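PDB 4ZNM: C-domain type II peptide synthetase from Streptomyces globisporus, which belongs to the condensation-domain family of peptide synthetases and has a fold of the CoA-dependent acyltransferase clan. Local coordinates for residues 29-34 / 86-91; 36-39 / 43-46; 197-202 / 298-303; 273-278 / 446-451; 410-415 / 439-444. One frame throughout, in Å; residues are numbered along the deposited sequence. Where two conformers were deposited one is given.

Contact 1 (29-34 / 86-91)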
# COMPACT_ATOMS: atom_id res chain seq x y z
N MSE A 29 -4.28 -15.62 -6.69
CA MSE A 29 -3.19 -16.11 -7.53
C MSE A 29 -1.94 -16.33 -6.66
O MSE A 29 -1.05 -17.08 -7.06
CB MSE A 29 -2.88 -15.13 -8.68
CG MSE A 29 -4.05 -14.84 -9.62
SE MSE A 29 -3.66 -13.43 -11.00
CE MSE A 29 -1.88 -13.96 -11.34
N PHE A 30 -1.90 -15.70 -5.48
CA PHE A 30 -0.75 -15.83 -4.55
C PHE A 30 -1.03 -16.68 -3.31
O PHE A 30 -0.21 -16.76 -2.40
CB PHE A 30 -0.28 -14.44 -4.11
CG PHE A 30 0.20 -13.59 -5.25
CD1 PHE A 30 1.54 -13.51 -5.56
CD2 PHE A 30 -0.70 -12.96 -6.06
CE1 PHE A 30 1.97 -12.78 -6.67
CE2 PHE A 30 -0.29 -12.25 -7.18
CZ PHE A 30 1.05 -12.15 -7.48
N ASP A 31 -2.15 -17.38 -3.31
CA ASP A 31 -2.57 -18.13 -2.14
C ASP A 31 -1.98 -19.51 -2.12
O ASP A 31 -2.25 -20.34 -2.99
CB ASP A 31 -4.09 -18.23 -2.10
CG ASP A 31 -4.59 -19.00 -0.92
OD1 ASP A 31 -3.88 -19.10 0.12
OD2 ASP A 31 -5.72 -19.52 -1.04
N SER A 32 -1.19 -19.79 -1.09
CA SER A 32 -0.45 -21.04 -1.00
C SER A 32 -1.33 -22.29 -0.84
O SER A 32 -0.85 -23.40 -1.01
CB SER A 32 0.55 -20.95 0.16
OG SER A 32 0.93 -19.60 0.37
N GLY A 33 -2.61 -22.10 -0.52
CA GLY A 33 -3.52 -23.22 -0.31
C GLY A 33 -3.49 -23.73 1.13
O GLY A 33 -2.66 -23.30 1.95
N ASN A 34 -4.40 -24.66 1.44
CA ASN A 34 -4.35 -25.34 2.73
C ASN A 34 -3.19 -26.32 2.67
O ASN A 34 -3.21 -27.29 1.90
CB ASN A 34 -5.67 -26.05 3.04
CG ASN A 34 -5.86 -26.31 4.53
OD1 ASN A 34 -6.20 -25.41 5.28
ND2 ASN A 34 -5.62 -27.56 4.95
N GLY A 86 -11.40 -24.97 -2.40
CA GLY A 86 -10.25 -24.45 -3.12
C GLY A 86 -10.09 -22.93 -3.13
O GLY A 86 -9.00 -22.42 -3.43
N THR A 87 -11.15 -22.20 -2.80
CA THR A 87 -11.13 -20.73 -2.89
C THR A 87 -11.56 -20.10 -1.57
O THR A 87 -11.47 -20.73 -0.52
CB THR A 87 -12.04 -20.24 -4.07
OG1 THR A 87 -11.95 -18.82 -4.22
CG2 THR A 87 -13.48 -20.64 -3.85
N HIS A 88 -11.99 -18.84 -1.61
CA HIS A 88 -12.44 -18.14 -0.42
C HIS A 88 -13.84 -17.60 -0.64
O HIS A 88 -14.15 -17.03 -1.68
CB HIS A 88 -11.44 -17.04 -0.06
CG HIS A 88 -10.06 -17.56 0.13
ND1 HIS A 88 -9.58 -17.96 1.36
CD2 HIS A 88 -9.08 -17.87 -0.77
CE1 HIS A 88 -8.36 -18.43 1.23
NE2 HIS A 88 -8.03 -18.40 -0.06
N ARG A 89 -14.70 -17.84 0.34
CA ARG A 89 -16.05 -17.31 0.34
C ARG A 89 -16.16 -16.10 1.28
O ARG A 89 -15.88 -16.23 2.47
CB ARG A 89 -17.04 -18.37 0.78
CG ARG A 89 -18.43 -17.82 1.09
CD ARG A 89 -19.44 -18.94 1.26
NE ARG A 89 -19.04 -19.85 2.33
CZ ARG A 89 -19.38 -19.70 3.61
NH1 ARG A 89 -20.15 -18.69 4.00
NH2 ARG A 89 -18.95 -20.58 4.50
N PRO A 90 -16.60 -14.95 0.77
CA PRO A 90 -16.92 -13.83 1.66
C PRO A 90 -18.21 -14.05 2.43
O PRO A 90 -19.15 -14.58 1.87
CB PRO A 90 -17.07 -12.64 0.70
CG PRO A 90 -16.63 -13.12 -0.64
CD PRO A 90 -16.84 -14.60 -0.64
N GLU A 91 -18.25 -13.65 3.69
CA GLU A 91 -19.52 -13.61 4.38
C GLU A 91 -19.58 -12.36 5.25
O GLU A 91 -18.66 -12.10 6.04
CB GLU A 91 -19.75 -14.84 5.24
CG GLU A 91 -21.12 -14.78 5.93
CD GLU A 91 -21.45 -16.05 6.69
OE1 GLU A 91 -20.59 -16.96 6.70
OE2 GLU A 91 -22.56 -16.14 7.27
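Asp31, in the loop after helix 22-28, and His88, on strand 87-92, keep their backbones well apart, CA of Asp31 lying 10.0 Å from CA of His88, so side chains alone bridge the two segments. They reach for each other from opposite directions. The chi1 of 180° turns the aspartate carboxylate away from its own backbone N and out toward the strand, where OD2 accepts the N-H of the ring nitrogen: His88 NE2 to Asp31 OD2 is 2.7 Å, with an almost straight N-H...O angle of 171°. The bond runs in the plane of the imidazole but comes down on OD2 from above the carboxylate plane, the two flat groups being turned 50° against each other. Asp31 suits this place because it has a second oxygen to spend: OD1 forms a salt bridge with Arg83 and takes a weak bond from the backbone N of Gly33, so both oxygens are held and the carboxylate cannot swing freely. Nearby Arg83 would be expected to stabilise its negative charge. Phe42 stacks on the buried imidazole. The pair is a histidine-carboxylate hydrogen bond, here fastening a loop to one strand of the two-stranded hairpin 79-92.

Contact 2 (36-39 / 43-46)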
# COMPACT_ATOMS: atom_id res chain seq x y z
N GLY A 36 -0.71 -26.56 5.67
CA GLY A 36 -0.06 -26.62 6.96
C GLY A 36 0.50 -25.28 7.41
O GLY A 36 0.82 -25.11 8.59
N ALA A 37 0.61 -24.33 6.48
CA ALA A 37 1.15 -23.01 6.80
C ALA A 37 0.11 -21.90 6.57
O ALA A 37 -0.39 -21.69 5.46
CB ALA A 37 2.40 -22.75 5.98
N ASP A 38 -0.21 -21.18 7.64
CA ASP A 38 -1.21 -20.13 7.56
C ASP A 38 -0.50 -18.83 7.15
O ASP A 38 -0.24 -17.97 7.98
CB ASP A 38 -1.94 -20.00 8.91
CG ASP A 38 -3.22 -19.19 8.81
OD1 ASP A 38 -3.67 -18.87 7.67
OD2 ASP A 38 -3.78 -18.89 9.89
N VAL A 39 -0.20 -18.71 5.86
CA VAL A 39 0.59 -17.60 5.35
C VAL A 39 -0.05 -16.97 4.11
O VAL A 39 -1.10 -17.40 3.64
CB VAL A 39 2.03 -18.04 5.04
CG1 VAL A 39 2.65 -18.62 6.23
CG2 VAL A 39 2.07 -19.05 3.95
N GLY A 43 -3.69 -15.21 5.13
CA GLY A 43 -3.17 -15.47 6.45
C GLY A 43 -3.21 -14.22 7.34
O GLY A 43 -3.54 -13.12 6.89
N PRO A 44 -2.84 -14.38 8.60
CA PRO A 44 -3.00 -13.35 9.64
C PRO A 44 -1.94 -12.27 9.59
O PRO A 44 -2.08 -11.34 10.37
CB PRO A 44 -2.89 -14.14 10.94
CG PRO A 44 -2.00 -15.31 10.60
CD PRO A 44 -2.27 -15.64 9.13
N MSE A 45 -0.93 -12.36 8.72
CA MSE A 45 0.04 -11.27 8.62
C MSE A 45 -0.23 -10.36 7.43
O MSE A 45 0.51 -9.38 7.19
CB MSE A 45 1.48 -11.83 8.57
CG MSE A 45 1.90 -12.61 9.79
SE MSE A 45 1.85 -11.48 11.46
CE MSE A 45 3.36 -10.31 11.03
N TYR A 46 -1.27 -10.63 6.65
CA TYR A 46 -1.51 -9.79 5.48
C TYR A 46 -2.44 -8.66 5.92
O TYR A 46 -3.66 -8.68 5.71
CB TYR A 46 -2.10 -10.59 4.31
CG TYR A 46 -2.21 -9.79 3.07
CD1 TYR A 46 -1.07 -9.43 2.35
CD2 TYR A 46 -3.44 -9.39 2.59
CE1 TYR A 46 -1.15 -8.70 1.19
CE2 TYR A 46 -3.53 -8.63 1.43
CZ TYR A 46 -2.38 -8.30 0.73
OH TYR A 46 -2.45 -7.54 -0.41
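Asp38 lies against Gly43 and Pro44 where two small turns follow one another in the loop before strand 47-55: Asp38 is the centre of an inverse gamma turn, and a type I beta turn runs from Gly43 to Tyr46. The innermost contact is made by the main chain, Asp38 O resting 3.3 Å from Pro44 CD. The carboxylate leans in beside it. With CG swung opposite the backbone N (chi1 -165°), Asp38 OD1 comes to 3.6 Å from Gly43 CA, and OD2 touches the proline ring at CD. Val39 passes so near Gly43 that their CA atoms are 4.5 Å apart; Asp38 O and Val39 C pack close to Gly43 CA, a place where the lack of a side chain suits glycine. Proline is equally at home at the second position of a type I turn, where its fixed phi is the one required.

Further out, the polar end of Asp38 is committed to Arg132, whose NH1 forms a salt bridge with OD2, so the aspartate meets proline carbons while its charge is answered elsewhere. His156 NE2 is hydrogen-bonded to Gly43 O, and His157 stacks on the ring of Tyr46; these two histidines, which match the HHxxxD signature of condensation domains, adjoin the beta turn and probably hold it. Each turn also carries a weak bond of its own, the gamma turn from Val39 N to Ala37 O at 3.0 Å and the beta turn from Tyr46 N to Gly43 O at 3.4 Å.

Contact 3 (197-202 / 298-303); sequences ARWERE and RNNSRF
Trp199 and Asn300 both extend away from their backbone nitrogens, with chi1 of 175° and -174°, and these matched torsions send the indole out from helix 193-203 to meet the amide coming the other way from the loop 298-303. The amide arrives over a face of the indole. Asn300 ND2 stands 3.2 Å above the ring plane, over its centre, with Trp199 CE2 its nearest atom at 3.3 Å. The amide and ring planes are 74° apart, so the group stands nearly upright on the indole instead of lying flat against it.

Asparagine suits the place because one flat group offers both an acceptor, used in its own loop, and an N-H donor for the indole. Asn300 OD1 accepts from Arg302 N at 3.1 Å, closing an Asx turn, and this bond limits the rotation that could turn the nitrogen off the indole. Phe303 adds apolar contact nearer the helix backbone, its CZ lying 4.1 Å from Trp199 CB. The phenyl ring is itself covered on one face by Arg302 CG and meets Phe196 edge-to-face. In the same loop, Arg298 forms a salt bridge with Asp161, which matches the aspartate of the HHxxxD signature.

With the amide nitrogen directed at the pi cloud, the geometry is consistent with an N-H...pi interaction, in which the electron-rich indole probably takes the place of a conventional acceptor for one amide hydrogen.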
# COMPACT_ATOMS: atom_id res chain seq x y z
N ALA A 197 -17.98 -4.18 -5.80
CA ALA A 197 -17.76 -5.48 -6.41
C ALA A 197 -18.75 -5.68 -7.55
O ALA A 197 -18.39 -6.24 -8.59
CB ALA A 197 -17.87 -6.59 -5.37
N ARG A 198 -19.98 -5.22 -7.35
CA ARG A 198 -21.01 -5.31 -8.41
C ARG A 198 -20.66 -4.40 -9.57
O ARG A 198 -20.68 -4.80 -10.74
CB ARG A 198 -22.38 -4.91 -7.87
CG ARG A 198 -23.26 -6.06 -7.43
CD ARG A 198 -24.72 -5.63 -7.32
NE ARG A 198 -24.96 -4.56 -6.34
CZ ARG A 198 -25.34 -3.32 -6.63
NH1 ARG A 198 -25.53 -2.44 -5.65
NH2 ARG A 198 -25.54 -2.93 -7.88
N TRP A 199 -20.37 -3.15 -9.25
CA TRP A 199 -20.15 -2.15 -10.26
C TRP A 199 -18.95 -2.56 -11.14
O TRP A 199 -18.99 -2.39 -12.36
CB TRP A 199 -19.92 -0.78 -9.64
CG TRP A 199 -19.57 0.19 -10.71
CD1 TRP A 199 -20.44 0.84 -11.55
CD2 TRP A 199 -18.26 0.58 -11.13
NE1 TRP A 199 -19.75 1.60 -12.46
CE2 TRP A 199 -18.40 1.46 -12.22
CE3 TRP A 199 -16.97 0.25 -10.69
CZ2 TRP A 199 -17.32 2.04 -12.86
CZ3 TRP A 199 -15.89 0.83 -11.32
CH2 TRP A 199 -16.07 1.72 -12.40
N GLU A 200 -17.90 -3.10 -10.54
CA GLU A 200 -16.70 -3.36 -11.36
C GLU A 200 -16.96 -4.50 -12.36
O GLU A 200 -16.40 -4.51 -13.45
CB GLU A 200 -15.47 -3.67 -10.48
CG GLU A 200 -15.49 -5.05 -9.83
CD GLU A 200 -14.24 -5.35 -8.99
OE1 GLU A 200 -14.29 -6.35 -8.25
OE2 GLU A 200 -13.22 -4.60 -9.06
N ARG A 201 -17.84 -5.42 -12.01
CA ARG A 201 -18.18 -6.50 -12.93
C ARG A 201 -19.10 -6.00 -14.05
O ARG A 201 -19.03 -6.48 -15.14
CB ARG A 201 -18.81 -7.66 -12.15
CG ARG A 201 -17.76 -8.41 -11.33
CD ARG A 201 -18.28 -9.59 -10.52
NE ARG A 201 -17.23 -10.12 -9.66
CZ ARG A 201 -16.30 -10.99 -10.04
NH1 ARG A 201 -16.28 -11.48 -11.27
NH2 ARG A 201 -15.39 -11.40 -9.17
N GLU A 202 -19.93 -4.99 -13.79
CA GLU A 202 -20.72 -4.36 -14.84
C GLU A 202 -19.80 -3.63 -15.81
O GLU A 202 -19.97 -3.68 -17.03
CB GLU A 202 -21.73 -3.38 -14.26
CG GLU A 202 -22.85 -4.04 -13.48
CD GLU A 202 -23.72 -4.91 -14.37
OE1 GLU A 202 -24.62 -4.37 -15.04
OE2 GLU A 202 -23.49 -6.14 -14.41
N ARG A 298 -9.51 3.71 -7.60
CA ARG A 298 -10.64 4.55 -7.17
C ARG A 298 -10.97 5.70 -8.11
O ARG A 298 -11.25 6.83 -7.69
CB ARG A 298 -10.35 5.10 -5.78
CG ARG A 298 -10.29 3.96 -4.76
CD ARG A 298 -10.03 4.50 -3.43
NE ARG A 298 -9.93 3.52 -2.36
CZ ARG A 298 -10.88 3.27 -1.46
NH1 ARG A 298 -12.08 3.84 -1.54
NH2 ARG A 298 -10.63 2.42 -0.47
N ASN A 299 -10.98 5.39 -9.40
CA ASN A 299 -11.39 6.34 -10.43
C ASN A 299 -12.84 6.79 -10.22
O ASN A 299 -13.18 7.93 -10.46
CB ASN A 299 -11.23 5.70 -11.81
CG ASN A 299 -9.93 4.93 -11.95
OD1 ASN A 299 -9.68 3.95 -11.21
ND2 ASN A 299 -9.10 5.35 -12.89
N ASN A 300 -13.69 5.87 -9.78
CA ASN A 300 -15.12 6.15 -9.64
C ASN A 300 -15.41 6.81 -8.29
O ASN A 300 -15.40 6.14 -7.26
CB ASN A 300 -15.90 4.85 -9.78
CG ASN A 300 -17.38 5.07 -9.79
OD1 ASN A 300 -17.86 6.12 -9.37
ND2 ASN A 300 -18.13 4.06 -10.27
N SER A 301 -15.70 8.11 -8.31
CA SER A 301 -15.81 8.89 -7.08
C SER A 301 -17.00 8.50 -6.19
O SER A 301 -17.03 8.85 -5.01
CB SER A 301 -15.89 10.39 -7.42
OG SER A 301 -17.17 10.77 -7.90
N ARG A 302 -17.97 7.75 -6.72
CA ARG A 302 -19.00 7.13 -5.87
C ARG A 302 -18.37 6.38 -4.67
O ARG A 302 -18.99 6.26 -3.62
CB ARG A 302 -19.86 6.17 -6.71
CG ARG A 302 -20.76 5.20 -5.96
CD ARG A 302 -22.04 5.84 -5.49
NE ARG A 302 -22.91 4.89 -4.80
CZ ARG A 302 -23.46 5.08 -3.60
NH1 ARG A 302 -23.25 6.20 -2.91
NH2 ARG A 302 -24.23 4.13 -3.07
N PHE A 303 -17.15 5.87 -4.82
CA PHE A 303 -16.57 5.00 -3.79
C PHE A 303 -15.48 5.66 -2.91
O PHE A 303 -14.77 4.98 -2.18
CB PHE A 303 -16.06 3.72 -4.49
CG PHE A 303 -17.17 2.97 -5.17
CD1 PHE A 303 -18.10 2.28 -4.43
CD2 PHE A 303 -17.32 3.02 -6.53
CE1 PHE A 303 -19.15 1.63 -5.04
CE2 PHE A 303 -18.37 2.38 -7.14
CZ PHE A 303 -19.29 1.68 -6.39

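Contact 4 (273-278 / 446-451)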
# COMPACT_ATOMS: atom_id res chain seq x y z
N PHE A 273 9.80 6.73 -10.19
CA PHE A 273 9.66 5.49 -10.95
C PHE A 273 10.71 5.43 -12.05
O PHE A 273 11.39 4.41 -12.19
CB PHE A 273 8.24 5.36 -11.56
CG PHE A 273 8.00 4.02 -12.23
CD1 PHE A 273 7.68 2.91 -11.47
CD2 PHE A 273 8.08 3.87 -13.58
CE1 PHE A 273 7.45 1.68 -12.07
CE2 PHE A 273 7.86 2.65 -14.19
CZ PHE A 273 7.55 1.56 -13.43
N ALA A 274 10.87 6.51 -12.81
CA ALA A 274 11.96 6.60 -13.80
C ALA A 274 13.31 6.24 -13.21
O ALA A 274 14.09 5.51 -13.84
CB ALA A 274 12.04 8.00 -14.41
N ALA A 275 13.62 6.80 -12.04
CA ALA A 275 14.90 6.51 -11.40
C ALA A 275 15.00 5.01 -11.08
O ALA A 275 16.09 4.43 -11.11
CB ALA A 275 15.07 7.32 -10.13
N TYR A 276 13.88 4.39 -10.73
CA TYR A 276 13.88 2.93 -10.45
C TYR A 276 14.23 2.15 -11.72
O TYR A 276 14.99 1.17 -11.70
CB TYR A 276 12.53 2.48 -9.90
CG TYR A 276 12.54 1.06 -9.40
CD1 TYR A 276 13.48 0.66 -8.48
CD2 TYR A 276 11.61 0.13 -9.86
CE1 TYR A 276 13.50 -0.62 -8.01
CE2 TYR A 276 11.62 -1.17 -9.37
CZ TYR A 276 12.57 -1.52 -8.43
OH TYR A 276 12.63 -2.79 -7.91
N GLN A 277 13.70 2.61 -12.84
CA GLN A 277 13.99 1.96 -14.11
C GLN A 277 15.45 2.08 -14.44
O GLN A 277 16.09 1.11 -14.91
CB GLN A 277 13.13 2.55 -15.22
CG GLN A 277 11.68 2.28 -15.00
CD GLN A 277 10.83 2.67 -16.17
OE1 GLN A 277 10.57 1.87 -17.07
NE2 GLN A 277 10.37 3.90 -16.16
N VAL A 278 16.00 3.26 -14.20
CA VAL A 278 17.43 3.48 -14.42
C VAL A 278 18.22 2.52 -13.54
O VAL A 278 19.18 1.90 -13.99
CB VAL A 278 17.83 4.95 -14.17
CG1 VAL A 278 19.33 5.14 -14.26
CG2 VAL A 278 17.22 5.84 -15.22
N LEU A 446 18.74 5.43 -3.88
CA LEU A 446 18.76 6.83 -3.44
C LEU A 446 19.89 7.59 -4.14
O LEU A 446 19.75 8.79 -4.45
CB LEU A 446 18.91 6.93 -1.91
CG LEU A 446 17.65 6.45 -1.19
CD1 LEU A 446 17.85 6.37 0.35
CD2 LEU A 446 16.45 7.34 -1.52
N ASP A 447 20.97 6.89 -4.42
CA ASP A 447 22.10 7.49 -5.15
C ASP A 447 21.72 7.74 -6.62
O ASP A 447 22.02 8.80 -7.17
CB ASP A 447 23.35 6.58 -5.06
CG ASP A 447 24.56 7.19 -5.74
OD1 ASP A 447 25.14 8.14 -5.17
OD2 ASP A 447 24.94 6.70 -6.84
N VAL A 448 21.07 6.78 -7.27
CA VAL A 448 20.64 6.96 -8.67
C VAL A 448 19.72 8.19 -8.75
O VAL A 448 19.91 9.08 -9.59
CB VAL A 448 19.93 5.71 -9.20
CG1 VAL A 448 19.09 6.03 -10.44
CG2 VAL A 448 20.95 4.65 -9.54
N LEU A 449 18.75 8.24 -7.84
CA LEU A 449 17.76 9.32 -7.82
C LEU A 449 18.44 10.67 -7.63
O LEU A 449 18.12 11.64 -8.32
CB LEU A 449 16.71 9.10 -6.72
CG LEU A 449 15.68 10.18 -6.50
CD1 LEU A 449 14.82 10.33 -7.74
CD2 LEU A 449 14.80 9.83 -5.30
N GLU A 450 19.38 10.76 -6.71
CA GLU A 450 20.05 12.04 -6.46
C GLU A 450 20.79 12.54 -7.69
O GLU A 450 20.72 13.73 -8.06
CB GLU A 450 21.03 11.91 -5.31
CG GLU A 450 21.67 13.22 -4.90
CD GLU A 450 22.52 13.07 -3.64
OE1 GLU A 450 22.07 12.38 -2.70
OE2 GLU A 450 23.64 13.63 -3.61
N ASN A 451 21.51 11.63 -8.33
CA ASN A 451 22.32 11.98 -9.48
C ASN A 451 21.47 12.30 -10.70
O ASN A 451 21.79 13.17 -11.49
CB ASN A 451 23.29 10.85 -9.77
CG ASN A 451 24.45 10.85 -8.81
OD1 ASN A 451 24.97 11.91 -8.46
ND2 ASN A 451 24.86 9.67 -8.37
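Ala275, Val278, Val448 and Leu449 meet as purely aliphatic side chains, and the flat groups stand around them: Tyr445 adjoins Ala275, while Tyr276, next along helix 268-284, points away from segment 446-451, with Phe371 stacked on its ring and Trp412 meeting it edge-to-face. Ala275 stands where the two backbones come nearest, its CA 5.4 Å from CA of Leu449. The small methyl of alanine suits so close an approach, and Ala275 CB nestles against Leu449 CD1 at 3.9 Å. With CG anti to the backbone N (chi1 176°) and chi2 at 63°, Leu449 turns CD1 onto the alanine.

This is helix-on-helix packing at a steep crossing, the axes of the short segments passing 9.0 Å apart with their directions at 116°. Both helices belong to the layer that lies against the mixed sheet containing strand 410-416, and the small alanine lets them come close.

Val448 touches the opposing helix through its CG1 branch alone: Val448 CG1 sits 3.5 Å from Ala275 O and 3.9 Å from Val278 CG1. Beta-branched valines suit such a place, since they are short, stiff and broad near the main chain. Elsewhere on helix 435-454, Glu450 forms a salt bridge with Arg250.

Contact 5 (410-415 / 439-444)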
# COMPACT_ATOMS: atom_id res chain seq x y z
N VAL A 410 8.96 -8.28 -4.00
CA VAL A 410 9.59 -7.11 -3.38
C VAL A 410 8.66 -5.94 -3.60
O VAL A 410 8.11 -5.79 -4.70
CB VAL A 410 10.98 -6.86 -3.98
CG1 VAL A 410 11.59 -5.59 -3.45
CG2 VAL A 410 11.89 -8.04 -3.71
N LEU A 411 8.45 -5.12 -2.58
CA LEU A 411 7.55 -4.00 -2.74
C LEU A 411 8.21 -2.69 -2.29
O LEU A 411 8.68 -2.57 -1.16
CB LEU A 411 6.28 -4.24 -1.97
CG LEU A 411 5.28 -3.10 -1.95
CD1 LEU A 411 4.81 -2.86 -3.34
CD2 LEU A 411 4.11 -3.43 -1.06
N TRP A 412 8.23 -1.72 -3.20
CA TRP A 412 8.60 -0.35 -2.85
C TRP A 412 7.32 0.44 -2.70
O TRP A 412 6.49 0.46 -3.60
CB TRP A 412 9.46 0.32 -3.91
CG TRP A 412 10.72 -0.33 -4.24
CD1 TRP A 412 10.87 -1.48 -4.95
CD2 TRP A 412 12.03 0.15 -3.95
NE1 TRP A 412 12.20 -1.76 -5.09
CE2 TRP A 412 12.93 -0.77 -4.49
CE3 TRP A 412 12.52 1.27 -3.29
CZ2 TRP A 412 14.32 -0.61 -4.38
CZ3 TRP A 412 13.88 1.43 -3.17
CH2 TRP A 412 14.76 0.50 -3.73
N SER A 413 7.18 1.11 -1.57
CA SER A 413 5.97 1.85 -1.23
C SER A 413 6.36 3.28 -0.84
O SER A 413 6.98 3.47 0.21
CB SER A 413 5.22 1.14 -0.09
OG SER A 413 4.02 1.82 0.26
N ILE A 414 6.03 4.26 -1.68
CA ILE A 414 6.43 5.65 -1.50
C ILE A 414 5.23 6.51 -1.13
O ILE A 414 4.29 6.59 -1.92
CB ILE A 414 7.04 6.24 -2.77
CG1 ILE A 414 8.08 5.30 -3.39
CG2 ILE A 414 7.63 7.60 -2.49
CD1 ILE A 414 9.28 5.10 -2.57
N HIS A 415 5.26 7.19 0.02
CA HIS A 415 4.27 8.24 0.29
C HIS A 415 4.84 9.60 -0.08
O HIS A 415 5.89 9.99 0.41
CB HIS A 415 3.82 8.25 1.76
CG HIS A 415 2.89 9.37 2.07
ND1 HIS A 415 3.25 10.46 2.84
CD2 HIS A 415 1.61 9.60 1.68
CE1 HIS A 415 2.24 11.29 2.92
NE2 HIS A 415 1.23 10.80 2.22
N ALA A 439 19.41 -3.60 1.77
CA ALA A 439 20.02 -2.37 2.24
C ALA A 439 20.86 -1.72 1.13
O ALA A 439 20.81 -0.49 0.94
CB ALA A 439 20.89 -2.65 3.47
N ALA A 440 21.62 -2.54 0.40
CA ALA A 440 22.45 -2.04 -0.71
C ALA A 440 21.57 -1.60 -1.87
O ALA A 440 21.83 -0.59 -2.52
CB ALA A 440 23.45 -3.12 -1.18
N PHE A 441 20.50 -2.34 -2.11
CA PHE A 441 19.56 -2.03 -3.18
C PHE A 441 18.96 -0.64 -2.94
O PHE A 441 18.92 0.19 -3.82
CB PHE A 441 18.50 -3.12 -3.20
CG PHE A 441 17.62 -3.14 -4.41
CD1 PHE A 441 18.06 -2.74 -5.65
CD2 PHE A 441 16.33 -3.64 -4.29
CE1 PHE A 441 17.21 -2.81 -6.76
CE2 PHE A 441 15.48 -3.72 -5.39
CZ PHE A 441 15.91 -3.29 -6.63
N LEU A 442 18.50 -0.39 -1.71
CA LEU A 442 17.91 0.88 -1.33
C LEU A 442 18.92 2.02 -1.44
O LEU A 442 18.61 3.10 -1.93
CB LEU A 442 17.36 0.78 0.11
CG LEU A 442 16.91 2.07 0.77
CD1 LEU A 442 15.84 2.72 -0.06
CD2 LEU A 442 16.39 1.70 2.14
N ALA A 443 20.15 1.78 -0.99
CA ALA A 443 21.16 2.83 -1.04
C ALA A 443 21.54 3.16 -2.48
O ALA A 443 21.80 4.31 -2.80
CB ALA A 443 22.37 2.43 -0.24
N ASP A 444 21.55 2.14 -3.35
CA ASP A 444 21.80 2.34 -4.78
C ASP A 444 20.69 3.18 -5.43
O ASP A 444 20.94 4.03 -6.29
CB ASP A 444 21.90 1.00 -5.52
CG ASP A 444 23.14 0.20 -5.16
OD1 ASP A 444 24.10 0.74 -4.56
OD2 ASP A 444 23.16 -1.01 -5.49
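A T-shaped aromatic pair, Trp412 against Phe441, joins strand 410-416 of a mixed sheet to the helix 435-454 that packs on it. The edge of the indole is driven toward the face of the phenyl ring: the six-membered ring of Trp412 and the ring of Phe441 have centroids 5.2 Å apart and planes at 72°. The contact atom is Trp412 CZ2, which lies above the phenyl face, displaced toward its rim, and comes to 3.5 Å from Phe441 CE2. Such a meeting sets the weakly positive C-H border of one ring against the pi cloud of the other.

Phe441 reaches the strand with CG anti to its backbone N, chi1 -168°, while Trp412, at a chi1 of -58°, carries its long ring out from the strand. Tryptophan suits the position by its span, for a single side chain bridges CA atoms that are still 9.5 Å apart, from Trp412 to Leu442. Farther along the same indole, Trp412 CZ3 touches Leu442 CD1 at 3.9 Å and Trp412 CH2 lies 4.0 Å from Leu442 CA, so the ring reaches the helix backbone itself. Trp412 NE1, though buried, is hydrogen-bonded outside these segments. Phe441 also makes a cation-pi contact with Arg283, and Tyr445, a turn further on, meets the indole. The whole is a helix packed on the mixed sheet, as in the chloramphenicol acetyltransferase-like fold of condensation domains.

Following the chain from its N terminus, contact 1 opens first, in the loop after helix 22-28, but contact 2, a much shorter closure wholly within its span, closes before strand 87-92 completes contact 1; the two touch. Contact 3 opens on helix 193-203 and closes in the loop before strand 312-319; contact 4 opens on helix 268-284 before that closure, so contacts 3 and 4 cross. Contact 5, from strand 410-416 to helix 435-454, falls within the long loop that contact 4 ends. Contacts 4 and 5 touch through Tyr276 and share helix 435-454, tying two helices to one sheet. Contact 4 lies across the chain's centre from contact 1, and contact 5 across it from contact 3.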